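Local coordinates for protein glycoside Hydrolase (Bacteroides plebeius, PDB 5T3B) that probably hydrolyses glycosidic bonds in a galactan-type polysaccharide, as a family 50 glycoside hydrolase of a gut bacterium, at residues S136-G139 with K140-S144; D146-V149 with A150-K154; P368-G371 with Y372-W376; N469-V472 with Y473-I476. One frame throughout, in Å; residues are numbered along the deposited sequence. Where two conformers were deposited one is given.

Interaction 1 of 4, residues S136-G139 with K140-S144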
loop_
_atom_site.group_PDB
_atom_site.type_symbol
_atom_site.label_atom_id
_atom_site.label_comp_id
_atom_site.label_asym_id
_atom_site.label_seq_id
_atom_site.Cartn_x
_atom_site.Cartn_y
_atom_site.Cartn_z
ATOM N N SER A 136 22.972 -17.146 8.108
ATOM C CA SER A 136 23.877 -18.068 7.430
ATOM C C SER A 136 23.470 -18.183 5.960
ATOM O O SER A 136 24.318 -18.203 5.051
ATOM C CB SER A 136 23.876 -19.431 8.092
ATOM O OG SER A 136 24.379 -19.369 9.417
ATOM N N ALA A 137 22.182 -18.279 5.689
ATOM C CA ALA A 137 21.717 -18.293 4.326
ATOM C C ALA A 137 22.143 -17.016 3.614
ATOM O O ALA A 137 22.611 -17.086 2.465
ATOM C CB ALA A 137 20.194 -18.450 4.245
ATOM N N PHE A 138 21.951 -15.857 4.249
ATOM C CA PHE A 138 22.368 -14.602 3.611
ATOM C C PHE A 138 23.810 -14.690 3.155
ATOM O O PHE A 138 24.102 -14.315 2.024
ATOM C CB PHE A 138 22.172 -13.454 4.573
ATOM C CG PHE A 138 22.570 -12.140 3.987
ATOM C CD1 PHE A 138 21.676 -11.402 3.233
ATOM C CD2 PHE A 138 23.832 -11.707 4.093
ATOM C CE1 PHE A 138 22.064 -10.218 2.638
ATOM C CE2 PHE A 138 24.242 -10.523 3.500
ATOM C CZ PHE A 138 23.341 -9.776 2.760
ATOM N N GLY A 139 24.703 -15.131 4.031
ATOM C CA GLY A 139 26.107 -15.125 3.703
ATOM C C GLY A 139 26.491 -15.997 2.560
ATOM O O GLY A 139 27.457 -15.726 1.859
ATOM N N LYS A 140 25.771 -17.068 2.369
ATOM C CA LYS A 140 26.018 -17.999 1.251
ATOM C C LYS A 140 25.489 -17.440 -0.064
ATOM O O LYS A 140 26.000 -17.808 -1.133
ATOM C CB LYS A 140 25.383 -19.356 1.522
ATOM C CG LYS A 140 25.986 -20.063 2.699
ATOM C CD LYS A 140 25.219 -21.378 2.925
ATOM C CE LYS A 140 25.472 -22.002 4.263
ATOM N NZ LYS A 140 24.496 -23.092 4.424
ATOM N N LEU A 141 24.458 -16.603 -0.008
ATOM C CA LEU A 141 23.802 -16.121 -1.214
ATOM C C LEU A 141 24.205 -14.720 -1.651
ATOM O O LEU A 141 23.972 -14.366 -2.813
ATOM C CB LEU A 141 22.283 -16.175 -1.024
ATOM C CG LEU A 141 21.722 -17.619 -0.918
ATOM C CD1 LEU A 141 20.276 -17.592 -0.461
ATOM C CD2 LEU A 141 21.827 -18.344 -2.224
ATOM N N TYR A 142 24.745 -13.937 -0.730
ATOM C CA TYR A 142 25.059 -12.533 -0.984
ATOM C C TYR A 142 26.372 -12.211 -0.314
ATOM O O TYR A 142 26.538 -12.525 0.853
ATOM C CB TYR A 142 23.957 -11.608 -0.423
ATOM C CG TYR A 142 22.559 -11.926 -0.872
ATOM C CD1 TYR A 142 21.722 -12.691 -0.051
ATOM C CD2 TYR A 142 22.068 -11.569 -2.100
ATOM C CE1 TYR A 142 20.430 -13.015 -0.459
ATOM C CE2 TYR A 142 20.750 -11.901 -2.489
ATOM C CZ TYR A 142 19.932 -12.641 -1.630
ATOM O OH TYR A 142 18.671 -12.953 -1.970
ATOM N N SER A 143 27.265 -11.553 -1.052
ATOM C CA SER A 143 28.605 -11.319 -0.568
ATOM C C SER A 143 28.782 -10.005 0.165
ATOM O O SER A 143 29.800 -9.765 0.785
ATOM C CB SER A 143 29.578 -11.426 -1.744
ATOM O OG SER A 143 29.321 -10.419 -2.662
ATOM N N SER A 144 27.757 -9.159 0.102
ATOM C CA SER A 144 27.810 -7.801 0.668
ATOM C C SER A 144 26.391 -7.250 0.623
ATOM O O SER A 144 25.531 -7.796 -0.079
ATOM C CB SER A 144 28.693 -6.895 -0.140
ATOM O OG SER A 144 28.238 -6.659 -1.437
#
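Tyr142 N and Leu141 N both donate to Phe138 O, which thereby gathers two bonds where helix 135-141 runs out. The Tyr142 N to Phe138 O bond is 2.9 Å long and lies nearly in line with the carbonyl, whereas Leu141 N, at 3.1 Å from Phe138 O, comes from well above the carbonyl plane. Just before it in sequence, Leu141 N also donates to Ala137 O and Lys140 N to Ser136 O, the latter a longer bond of 3.3 Å. Mixed i+3 and i+4 bonding of this kind marks a C-terminal turn, and Tyr142 is the first residue to leave helical geometry. The apolar part of the extended Lys140 chain starts beside the same backbone, its CG 3.4 Å from Ser136 O, and Leu141 CG lies near Ala137 O.

Beyond the backbone, the Phe138 and Tyr142 side chains cross at about a right angle, their ring planes 32° apart. With CG anti to the nitrogen of its own backbone (chi1 -180°), the Phe138 ring is placed where Tyr142 CB lies over one face, 4.0 Å from the ring centroid, while Phe138 CD1 and Tyr142 CD1 approach to 3.5 Å. Trp148 of helix 145-158 meets both rings edge-to-face. Replacing Phe138 with an alanine would probably take away the surface on which Tyr142 CB rests and leave Trp148 without one of its two edge-to-face partners here. Backbone bonds thus set the turn, and apolar aromatic contact joins it to helix 145-158.

Interaction 2 of 4, residues D146-V149 with A150-K154; sequences DDWV and AKSQK
Ala150 N is bonded to Asp146 O at 2.8 Å, and its methyl carbon settles against that same oxygen. Lys151 comes next and is tied to Asp147 twice: through the backbone, Lys151 N to Asp147 O, and through a salt bridge in which NZ lies 2.8 Å from Asp147 OD2. The ammonium meets OD2 on its syn side, 17° out of the carboxylate plane. The Lys151 chain, extended beyond CG, brings CD and CE past the carboxylate before NZ arrives, and Asp147, with CG anti to its own N (chi1 -170°), swings the acid toward the following turn. Each charge has a second task, at the end of helix 135-141 and in the loop after it: NZ also bonds Leu141 O, and OD2 takes the N-H of Ser143.

The helix concerned, 145-158, starts at the N-cap Ser144 and belongs to the connection between the parallel strands 120-126 and 163-165, consistent with a (beta/alpha)8 barrel of this family. Ser152 is buried and touches Phe129. Ser152 OG lies 2.7 Å from Trp148 O and Ser152 N 2.9 Å from the same Trp148 O, the two donors arriving from opposite faces of the carbonyl plane. Ser152 OG also sits over one face of the Trp148 indole, 3.7 Å from Trp148 CD1, while NE1 of that ring is bonded to Tyr440 OH and Phe129 stacks on it. Gln153 N closes on Val149 O at 2.8 Å; its side chain bends at chi2 and leads off toward Ser185. Lys154 N turns back to Ala150 O, its NZ pairing with Glu158.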
loop_
_atom_site.group_PDB
_atom_site.type_symbol
_atom_site.label_atom_id
_atom_site.label_comp_id
_atom_site.label_asym_id
_atom_site.label_seq_id
_atom_site.Cartn_x
_atom_site.Cartn_y
_atom_site.Cartn_z
ATOM N N ASP A 146 25.676 -4.385 -0.854
ATOM C CA ASP A 146 25.519 -4.011 -2.269
ATOM C C ASP A 146 25.099 -5.181 -3.165
ATOM O O ASP A 146 24.222 -5.050 -4.044
ATOM C CB ASP A 146 26.837 -3.378 -2.744
ATOM C CG ASP A 146 26.870 -3.059 -4.245
ATOM O OD1 ASP A 146 26.082 -2.231 -4.708
ATOM O OD2 ASP A 146 27.638 -3.693 -5.011
ATOM N N ASP A 147 25.774 -6.320 -2.951
ATOM C CA ASP A 147 25.426 -7.504 -3.728
ATOM C C ASP A 147 23.965 -7.911 -3.528
ATOM O O ASP A 147 23.301 -8.323 -4.457
ATOM C CB ASP A 147 26.407 -8.643 -3.372
ATOM C CG ASP A 147 26.315 -9.841 -4.280
ATOM O OD1 ASP A 147 26.360 -9.672 -5.511
ATOM O OD2 ASP A 147 26.242 -10.970 -3.717
ATOM N N TRP A 148 23.521 -7.818 -2.284
ATOM C CA TRP A 148 22.134 -8.095 -1.966
ATOM C C TRP A 148 21.167 -7.167 -2.732
ATOM O O TRP A 148 20.227 -7.632 -3.363
ATOM C CB TRP A 148 21.939 -8.042 -0.471
ATOM C CG TRP A 148 20.502 -8.077 -0.015
ATOM C CD1 TRP A 148 19.624 -9.120 -0.108
ATOM C CD2 TRP A 148 19.756 -7.024 0.616
ATOM N NE1 TRP A 148 18.412 -8.790 0.425
ATOM C CE2 TRP A 148 18.464 -7.508 0.852
ATOM C CE3 TRP A 148 20.081 -5.704 0.966
ATOM C CZ2 TRP A 148 17.500 -6.715 1.480
ATOM C CZ3 TRP A 148 19.130 -4.903 1.566
ATOM C CH2 TRP A 148 17.858 -5.409 1.776
ATOM N N VAL A 149 21.450 -5.877 -2.723
ATOM C CA VAL A 149 20.567 -4.947 -3.449
ATOM C C VAL A 149 20.616 -5.229 -4.941
ATOM O O VAL A 149 19.594 -5.281 -5.632
ATOM C CB VAL A 149 20.784 -3.467 -3.136
ATOM C CG1 VAL A 149 19.713 -2.673 -3.849
ATOM C CG2 VAL A 149 20.777 -3.211 -1.642
ATOM N N ALA A 150 21.832 -5.431 -5.467
ATOM C CA ALA A 150 21.962 -5.628 -6.913
ATOM C C ALA A 150 21.266 -6.884 -7.386
ATOM O O ALA A 150 20.548 -6.904 -8.412
ATOM C CB ALA A 150 23.430 -5.638 -7.256
ATOM N N LYS A 151 21.530 -7.987 -6.672
ATOM C CA LYS A 151 20.882 -9.205 -7.044
ATOM C C LYS A 151 19.385 -9.121 -6.918
ATOM O O LYS A 151 18.650 -9.686 -7.733
ATOM C CB LYS A 151 21.404 -10.353 -6.191
ATOM C CG LYS A 151 22.764 -10.897 -6.612
ATOM C CD LYS A 151 23.345 -11.874 -5.553
ATOM C CE LYS A 151 24.495 -12.666 -6.148
ATOM N NZ LYS A 151 25.332 -13.249 -5.057
ATOM N N SER A 152 18.969 -8.440 -5.856
ATOM C CA SER A 152 17.523 -8.281 -5.689
ATOM C C SER A 152 16.851 -7.438 -6.747
ATOM O O SER A 152 15.744 -7.772 -7.221
ATOM C CB SER A 152 17.246 -7.705 -4.309
ATOM O OG SER A 152 17.692 -8.555 -3.266
ATOM N N GLN A 153 17.501 -6.338 -7.134
ATOM C CA GLN A 153 16.920 -5.504 -8.198
ATOM C C GLN A 153 16.721 -6.323 -9.443
ATOM O O GLN A 153 15.662 -6.244 -10.087
ATOM C CB GLN A 153 17.802 -4.299 -8.460
ATOM C CG GLN A 153 17.172 -3.280 -9.387
ATOM C CD GLN A 153 17.290 -3.604 -10.848
ATOM O OE1 GLN A 153 18.165 -4.311 -11.267
ATOM N NE2 GLN A 153 16.398 -3.069 -11.623
ATOM N N LYS A 154 17.676 -7.188 -9.788
ATOM C CA LYS A 154 17.562 -8.007 -10.971
ATOM C C LYS A 154 16.472 -9.083 -10.823
ATOM O O LYS A 154 15.607 -9.252 -11.643
ATOM C CB LYS A 154 18.929 -8.632 -11.286
ATOM C CG LYS A 154 18.901 -9.490 -12.523
ATOM C CD LYS A 154 20.372 -9.941 -12.829
ATOM C CE LYS A 154 20.460 -11.332 -13.408
ATOM N NZ LYS A 154 19.668 -11.579 -14.601
#

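Interaction 3 of 4, residues P368-G371 with Y372-W376; sequences PEKG and YMDGW. With EDO (1,2-ethanediol), chain H.
Met373 N donates to Glu369 O at 2.9 Å, Asp374 N to Lys370 O and Gly375 N to Gly371 O, the opening i+4 bonds of helix 370-379. This helix links the parallel strands 358-361 and 385-394, a beta-alpha-beta unit of the kind repeated in the (beta/alpha)8 barrels of this enzyme family. Glu369 holds the N-cap position, but its carboxylate leads elsewhere: OE1 is bonded by the hydroxyls of Tyr343 and Tyr362, and the chain runs alongside Tyr372, with OE2 3.5 Å from Tyr372 CD2 and the carboxylate and ring planes 60° apart.

Bends at chi2 (60°) and chi4 (56°) bring Lys370 back over the helix, where NZ meets the syn lone pair of Asp374 OD1 at 2.8 Å. A methionine in place of Lys370 would probably leave the Asp374 carboxylate without its ammonium partner and free to turn. On the buried side, Met373 folds at chi3 and sets CE 3.6 Å from Pro368 CB, both residues also touching Leu426 of helix 412-427. A 1,2-ethanediol, probably from the crystallisation liquor and also bonded to Asn35, occupies the helix start: its O2 accepts from Lys370 N at 2.9 Å.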
loop_
_atom_site.group_PDB
_atom_site.type_symbol
_atom_site.label_atom_id
_atom_site.label_comp_id
_atom_site.label_asym_id
_atom_site.label_seq_id
_atom_site.Cartn_x
_atom_site.Cartn_y
_atom_site.Cartn_z
ATOM N N PRO A 368 -11.111 -7.581 -4.369
ATOM C CA PRO A 368 -11.277 -6.134 -4.272
ATOM C C PRO A 368 -12.717 -5.715 -4.521
ATOM O O PRO A 368 -13.362 -6.305 -5.382
ATOM C CB PRO A 368 -10.340 -5.639 -5.358
ATOM C CG PRO A 368 -9.350 -6.690 -5.497
ATOM C CD PRO A 368 -10.085 -7.943 -5.342
ATOM N N GLU A 369 -13.226 -4.766 -3.736
ATOM C CA GLU A 369 -14.650 -4.451 -3.790
ATOM C C GLU A 369 -14.851 -3.276 -4.743
ATOM O O GLU A 369 -14.573 -2.149 -4.384
ATOM C CB GLU A 369 -15.103 -4.102 -2.383
ATOM C CG GLU A 369 -14.988 -5.257 -1.403
ATOM C CD GLU A 369 -14.921 -4.800 0.019
ATOM O OE1 GLU A 369 -13.870 -4.211 0.415
ATOM O OE2 GLU A 369 -15.923 -4.989 0.720
ATOM N N LYS A 370 -15.317 -3.570 -5.951
ATOM C CA LYS A 370 -15.363 -2.528 -6.960
ATOM C C LYS A 370 -16.309 -1.389 -6.580
ATOM O O LYS A 370 -16.022 -0.245 -6.902
ATOM C CB LYS A 370 -15.725 -3.175 -8.325
ATOM C CG LYS A 370 -15.730 -2.243 -9.504
ATOM C CD LYS A 370 -14.377 -1.605 -9.721
ATOM C CE LYS A 370 -14.190 -1.082 -11.149
ATOM N NZ LYS A 370 -15.230 -0.121 -11.554
ATOM N N GLY A 371 -17.394 -1.669 -5.889
ATOM C CA GLY A 371 -18.252 -0.585 -5.435
ATOM C C GLY A 371 -17.546 0.372 -4.490
ATOM O O GLY A 371 -17.677 1.582 -4.608
ATOM N N TYR A 372 -16.786 -0.170 -3.550
ATOM C CA TYR A 372 -16.001 0.688 -2.658
ATOM C C TYR A 372 -14.877 1.419 -3.428
ATOM O O TYR A 372 -14.624 2.593 -3.165
ATOM C CB TYR A 372 -15.449 -0.052 -1.433
ATOM C CG TYR A 372 -16.484 -0.362 -0.428
ATOM C CD1 TYR A 372 -17.132 0.637 0.275
ATOM C CD2 TYR A 372 -16.824 -1.673 -0.141
ATOM C CE1 TYR A 372 -18.082 0.323 1.238
ATOM C CE2 TYR A 372 -17.838 -1.956 0.790
ATOM C CZ TYR A 372 -18.444 -0.934 1.454
ATOM O OH TYR A 372 -19.426 -1.186 2.430
ATOM N N MET A 373 -14.235 0.745 -4.387
ATOM C CA MET A 373 -13.169 1.407 -5.111
ATOM C C MET A 373 -13.719 2.526 -5.992
ATOM O O MET A 373 -13.077 3.591 -6.138
ATOM C CB MET A 373 -12.375 0.394 -5.939
ATOM C CG MET A 373 -11.633 -0.609 -5.087
ATOM S SD MET A 373 -10.507 -1.709 -5.953
ATOM C CE MET A 373 -11.571 -2.671 -7.015
ATOM N N ASP A 374 -14.902 2.328 -6.561
ATOM C CA ASP A 374 -15.573 3.419 -7.272
ATOM C C ASP A 374 -15.967 4.558 -6.336
ATOM O O ASP A 374 -15.835 5.731 -6.662
ATOM C CB ASP A 374 -16.844 2.914 -7.938
ATOM C CG ASP A 374 -16.612 2.005 -9.161
ATOM O OD1 ASP A 374 -15.451 1.855 -9.608
ATOM O OD2 ASP A 374 -17.608 1.431 -9.666
ATOM N N GLY A 375 -16.431 4.225 -5.141
ATOM C CA GLY A 375 -16.645 5.228 -4.134
ATOM C C GLY A 375 -15.403 6.022 -3.812
ATOM O O GLY A 375 -15.453 7.258 -3.683
ATOM N N TRP A 376 -14.282 5.320 -3.661
ATOM C CA TRP A 376 -13.022 6.006 -3.406
ATOM C C TRP A 376 -12.695 7.020 -4.506
ATOM O O TRP A 376 -12.121 8.072 -4.236
ATOM C CB TRP A 376 -11.859 5.026 -3.198
ATOM C CG TRP A 376 -11.996 4.203 -1.986
ATOM C CD1 TRP A 376 -12.754 4.442 -0.897
ATOM C CD2 TRP A 376 -11.386 2.911 -1.743
ATOM N NE1 TRP A 376 -12.648 3.416 0.019
ATOM C CE2 TRP A 376 -11.796 2.476 -0.481
ATOM C CE3 TRP A 376 -10.491 2.116 -2.460
ATOM C CZ2 TRP A 376 -11.381 1.278 0.047
ATOM C CZ3 TRP A 376 -10.071 0.925 -1.926
ATOM C CH2 TRP A 376 -10.542 0.487 -0.692
HETATM C C1 EDO H . -15.746 -8.219 -6.721
HETATM O O1 EDO H . -16.964 -8.749 -6.257
HETATM C C2 EDO H . -15.945 -7.008 -7.607
HETATM O O2 EDO H . -16.645 -5.998 -6.803
#

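Interaction 4 of 4, residues N469-V472 with Y473-I476; sequences NWNV and YNLI
Leu475 N to Asn471 O, at 2.8 Å, and Ile476 N to Val472 O, at 2.9 Å, are the two backbone bonds that wind the first turn of helix 472-480. The first runs almost straight along its carbonyl, while in the second the donor is tilted 30° from the carbonyl plane, and Ile476 CG1 lies close to the same Val472 O. A water bridges the turn just before: it donates to Trp470 O and accepts from Tyr473 N at 3.0 Å, supplying a partner to an N-H that has no earlier helical carbonyl bonded to it here.

Apolar contact accompanies these bonds. Val472 and Tyr473 point the same way, and Val472 CG1 is anti to the carbonyl carbon (chi1 -66°), which leaves CG2 between the backbone N and the carbonyl carbon; from there that methyl covers one face of the tyrosine ring, 4.0 Å from the centroid in a CH-pi contact. Leu475 CD1 comes within 4.0 Å of Asn471 CB.

The turn is wedged into the fold from several directions. Val472 and Ile476 touch Tyr122 of strand 120-126 and, with Leu475, Leu427 of helix 412-427; Val472 also reaches Trp435 of strand 432-437. Tyr473 OH anchors the start of the helix, accepting from Tyr122 N of strand 120-126 and donating to Gly87 O.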
loop_
_atom_site.group_PDB
_atom_site.type_symbol
_atom_site.label_atom_id
_atom_site.label_comp_id
_atom_site.label_asym_id
_atom_site.label_seq_id
_atom_site.Cartn_x
_atom_site.Cartn_y
_atom_site.Cartn_z
ATOM N N ASN A 469 2.394 -9.377 -13.657
ATOM C CA ASN A 469 3.211 -8.172 -13.556
ATOM C C ASN A 469 3.791 -7.770 -14.892
ATOM O O ASN A 469 3.904 -6.587 -15.211
ATOM C CB ASN A 469 4.345 -8.365 -12.571
ATOM C CG ASN A 469 3.862 -8.465 -11.157
ATOM O OD1 ASN A 469 2.728 -8.218 -10.806
ATOM N ND2 ASN A 469 4.821 -8.814 -10.289
ATOM N N TRP A 470 4.152 -8.774 -15.702
ATOM C CA TRP A 470 4.685 -8.468 -17.040
ATOM C C TRP A 470 3.632 -7.849 -17.968
ATOM O O TRP A 470 3.965 -7.219 -18.954
ATOM C CB TRP A 470 5.123 -9.746 -17.729
ATOM C CG TRP A 470 6.291 -10.460 -17.151
ATOM C CD1 TRP A 470 7.241 -9.991 -16.284
ATOM C CD2 TRP A 470 6.656 -11.820 -17.436
ATOM N NE1 TRP A 470 8.174 -10.957 -16.051
ATOM C CE2 TRP A 470 7.838 -12.100 -16.726
ATOM C CE3 TRP A 470 6.064 -12.836 -18.215
ATOM C CZ2 TRP A 470 8.447 -13.381 -16.775
ATOM C CZ3 TRP A 470 6.651 -14.082 -18.234
ATOM C CH2 TRP A 470 7.803 -14.350 -17.534
ATOM N N ASN A 471 2.371 -8.116 -17.669
ATOM C CA ASN A 471 1.240 -7.845 -18.556
ATOM C C ASN A 471 0.318 -6.710 -18.083
ATOM O O ASN A 471 -0.707 -6.465 -18.720
ATOM C CB ASN A 471 0.441 -9.145 -18.813
ATOM C CG ASN A 471 1.219 -10.070 -19.672
ATOM O OD1 ASN A 471 1.855 -11.068 -19.222
ATOM N ND2 ASN A 471 1.336 -9.691 -20.885
ATOM N N VAL A 472 0.667 -6.018 -16.990
ATOM C CA VAL A 472 -0.245 -5.034 -16.477
ATOM C C VAL A 472 -0.677 -3.992 -17.513
ATOM O O VAL A 472 -1.834 -3.548 -17.525
ATOM C CB VAL A 472 0.223 -4.343 -15.178
ATOM C CG1 VAL A 472 0.272 -5.325 -14.033
ATOM C CG2 VAL A 472 1.578 -3.642 -15.372
ATOM N N TYR A 473 0.267 -3.548 -18.338
ATOM C CA TYR A 473 -0.054 -2.472 -19.262
ATOM C C TYR A 473 -1.055 -2.934 -20.343
ATOM O O TYR A 473 -1.987 -2.229 -20.694
ATOM C CB TYR A 473 1.227 -1.887 -19.875
ATOM C CG TYR A 473 2.188 -1.345 -18.846
ATOM C CD1 TYR A 473 1.917 -0.170 -18.157
ATOM C CD2 TYR A 473 3.317 -2.034 -18.469
ATOM C CE1 TYR A 473 2.798 0.354 -17.214
ATOM C CE2 TYR A 473 4.185 -1.563 -17.517
ATOM C CZ TYR A 473 3.922 -0.371 -16.848
ATOM O OH TYR A 473 4.739 0.171 -15.904
ATOM N N ASN A 474 -0.841 -4.153 -20.854
ATOM C CA ASN A 474 -1.778 -4.655 -21.865
ATOM C C ASN A 474 -3.098 -5.185 -21.260
ATOM O O ASN A 474 -4.142 -5.130 -21.902
ATOM C CB ASN A 474 -1.119 -5.587 -22.830
ATOM C CG ASN A 474 -0.710 -6.914 -22.225
ATOM O OD1 ASN A 474 -1.578 -7.734 -21.858
ATOM N ND2 ASN A 474 0.568 -7.126 -22.082
ATOM N N LEU A 475 -3.059 -5.591 -19.985
ATOM C CA LEU A 475 -4.275 -5.904 -19.283
ATOM C C LEU A 475 -5.145 -4.644 -19.090
ATOM O O LEU A 475 -6.372 -4.702 -19.194
ATOM C CB LEU A 475 -3.981 -6.582 -17.956
ATOM C CG LEU A 475 -3.700 -8.071 -18.107
ATOM C CD1 LEU A 475 -2.964 -8.591 -16.866
ATOM C CD2 LEU A 475 -4.976 -8.870 -18.384
ATOM N N ILE A 476 -4.502 -3.568 -18.699
ATOM C CA ILE A 476 -5.191 -2.287 -18.582
ATOM C C ILE A 476 -5.856 -1.935 -19.915
ATOM O O ILE A 476 -6.972 -1.443 -19.932
ATOM C CB ILE A 476 -4.259 -1.215 -18.004
ATOM C CG1 ILE A 476 -4.099 -1.496 -16.512
ATOM C CG2 ILE A 476 -4.796 0.196 -18.292
ATOM C CD1 ILE A 476 -2.944 -0.740 -15.912
HETATM O O HOH W 1 2.364 -5.002 -19.819
#

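The four contacts are local turns taken in series along the chain, all within or at the ends of helices. Interactions 1 and 2 are next-door neighbours, their centres 12 Å apart: helices 135-141 and 145-158 follow one another and touch directly. Interaction 3 lies across the chain's centre from both, its centre 43 Å from that of interaction 1. Interaction 4, last along the chain, lies between them in space, its centre 25 Å from that of interaction 2 and 21 Å from that of interaction 3. Interactions 3 and 4 share contacts with helix 412-427, and interaction 4 packs on strand 120-126, the strand that precedes interactions 1 and 2.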